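Local coordinates for acetyl-CoA acetyltransferase (Bacillus anthracis, PDB 3SS6), which probably catalyses the reversible condensation of two acetyl-CoA molecules to acetoacetyl-CoA and free CoA, as a member of the thiolase family, at residues M290-A295 / Y325-K330. Sequence-based numbering, arbitrary orientation.
Sequences MGIGPA and YLAVEK
One face of the Pro294 ring receives the CG2 methyl of Val328, displaced from the ring centre toward the CB–CG–CD rim, with Val328 CG2 lying 4.0 Å from Pro294 CG. The sister methyl, Val328 CG1, meets the same rim at Pro294 CB (4.1 Å), and the two side chains cross at about a right angle. A second flat group, the peptide joining Ala327 to Val328, is covered on one face by the end of Ile292, whose CD1 stands 3.9 Å above Ala327 C. That methyl also touches the Ala327 side chain, CD1 to CB at 4.0 Å. With CG1 roughly anti to the backbone N (chi1 -157°) and the next bond turned (chi2 61°), Ile292 brings CD1 over the backbone of the other helix. The carbonyl O of Gly291 also touches Val328, 3.5 Å from CG2, and receives a weak hydrogen bond from Gln324. No hydrogen bond links the segments; all five touching residues are buried, and the contact is a worked example of methyls settling over flat groups. The turn presenting Ile292 and Pro294 is closed internally by Ala295 N to Ile292 O, 2.9 Å. Within the thiolase C-terminal domain, the contact packs the 3-10 turn at Gly291 and Ile292, together with Pro294 of helix 294-305, against helix 322-332, where Ile292 also reaches Glu331, while Pro294 also touches Ser378 and Cys380 of strand 374-381, and Tyr170 of helix 159-170 touches both Ile292 and Ala327.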
loop_
_atom_site.group_PDB
_atom_site.type_symbol
_atom_site.label_atom_id
_atom_site.label_comp_id
_atom_site.label_asym_id
_atom_site.label_seq_id
_atom_site.Cartn_x
_atom_site.Cartn_y
_atom_site.Cartn_z
ATOM N N MET A 290 0.946 -22.139 24.759
ATOM C CA MET A 290 2.292 -21.590 24.916
ATOM C C MET A 290 2.528 -20.929 26.276
ATOM O O MET A 290 3.661 -20.859 26.747
ATOM C CB MET A 290 2.618 -20.606 23.779
ATOM C CG MET A 290 1.773 -19.329 23.768
ATOM S SD MET A 290 2.532 -18.017 24.740
ATOM C CE MET A 290 1.103 -16.945 24.995
ATOM N N GLY A 291 1.459 -20.459 26.915
ATOM C CA GLY A 291 1.604 -19.695 28.137
ATOM C C GLY A 291 2.168 -20.492 29.302
ATOM O O GLY A 291 2.664 -19.908 30.260
ATOM N N ILE A 292 2.095 -21.820 29.209
ATOM C CA ILE A 292 2.567 -22.711 30.282
ATOM C C ILE A 292 4.080 -22.955 30.238
ATOM O O ILE A 292 4.654 -23.566 31.147
ATOM C CB ILE A 292 1.848 -24.068 30.244
ATOM C CG1 ILE A 292 1.902 -24.750 31.612
ATOM C CG2 ILE A 292 2.447 -24.972 29.163
ATOM C CD1 ILE A 292 1.234 -23.941 32.715
ATOM N N GLY A 293 4.723 -22.493 29.172
ATOM C CA GLY A 293 6.158 -22.683 29.014
ATOM C C GLY A 293 7.027 -22.532 30.256
ATOM O O GLY A 293 7.931 -23.338 30.475
ATOM N N PRO A 294 6.797 -21.479 31.056
ATOM C CA PRO A 294 7.684 -21.308 32.213
ATOM C C PRO A 294 7.706 -22.503 33.173
ATOM O O PRO A 294 8.711 -22.688 33.846
ATOM C CB PRO A 294 7.124 -20.062 32.906
ATOM C CG PRO A 294 6.497 -19.268 31.761
ATOM C CD PRO A 294 5.905 -20.316 30.860
ATOM N N ALA A 295 6.641 -23.298 33.242
ATOM C CA ALA A 295 6.633 -24.415 34.194
ATOM C C ALA A 295 7.751 -25.432 33.912
ATOM O O ALA A 295 8.622 -25.658 34.760
ATOM C CB ALA A 295 5.252 -25.090 34.250
ATOM N N TYR A 325 -0.325 -16.228 33.424
ATOM C CA TYR A 325 0.430 -16.208 34.670
ATOM C C TYR A 325 -0.200 -17.167 35.697
ATOM O O TYR A 325 0.491 -17.950 36.361
ATOM C CB TYR A 325 0.533 -14.796 35.274
ATOM C CG TYR A 325 1.005 -14.939 36.693
ATOM C CD1 TYR A 325 2.336 -15.212 36.962
ATOM C CD2 TYR A 325 0.106 -14.917 37.755
ATOM C CE1 TYR A 325 2.776 -15.426 38.251
ATOM C CE2 TYR A 325 0.542 -15.125 39.059
ATOM C CZ TYR A 325 1.879 -15.384 39.291
ATOM O OH TYR A 325 2.330 -15.601 40.572
ATOM N N LEU A 326 -1.519 -17.099 35.832
ATOM C CA LEU A 326 -2.223 -17.928 36.807
ATOM C C LEU A 326 -2.021 -19.422 36.560
ATOM O O LEU A 326 -1.896 -20.197 37.510
ATOM C CB LEU A 326 -3.708 -17.566 36.849
ATOM C CG LEU A 326 -3.981 -16.259 37.605
ATOM C CD1 LEU A 326 -5.302 -15.634 37.171
ATOM C CD2 LEU A 326 -3.983 -16.516 39.114
ATOM N N ALA A 327 -1.970 -19.824 35.290
ATOM C CA ALA A 327 -1.726 -21.230 34.970
ATOM C C ALA A 327 -0.355 -21.655 35.481
ATOM O O ALA A 327 -0.208 -22.730 36.057
ATOM C CB ALA A 327 -1.842 -21.478 33.465
ATOM N N VAL A 328 0.648 -20.812 35.268
ATOM C CA VAL A 328 1.995 -21.095 35.769
ATOM C C VAL A 328 2.008 -21.143 37.294
ATOM O O VAL A 328 2.572 -22.057 37.889
ATOM C CB VAL A 328 3.013 -20.049 35.284
ATOM C CG1 VAL A 328 4.370 -20.287 35.920
ATOM C CG2 VAL A 328 3.136 -20.103 33.762
ATOM N N GLU A 329 1.376 -20.156 37.921
ATOM C CA GLU A 329 1.284 -20.127 39.384
ATOM C C GLU A 329 0.660 -21.401 39.961
ATOM O O GLU A 329 1.159 -21.970 40.933
ATOM C CB GLU A 329 0.500 -18.902 39.849
ATOM C CG GLU A 329 0.403 -18.792 41.368
ATOM C CD GLU A 329 -0.385 -17.580 41.810
ATOM O OE1 GLU A 329 0.222 -16.498 41.940
ATOM O OE2 GLU A 329 -1.611 -17.721 42.024
ATOM N N LYS A 330 -0.442 -21.845 39.363
ATOM C CA LYS A 330 -1.115 -23.063 39.798
ATOM C C LYS A 330 -0.279 -24.308 39.539
ATOM O O LYS A 330 -0.192 -25.188 40.393
ATOM C CB LYS A 330 -2.483 -23.187 39.123
ATOM C CG LYS A 330 -3.462 -22.093 39.550
ATOM C CD LYS A 330 -4.735 -22.119 38.723
ATOM C CE LYS A 330 -5.661 -20.971 39.095
ATOM N NZ LYS A 330 -6.062 -21.020 40.523
#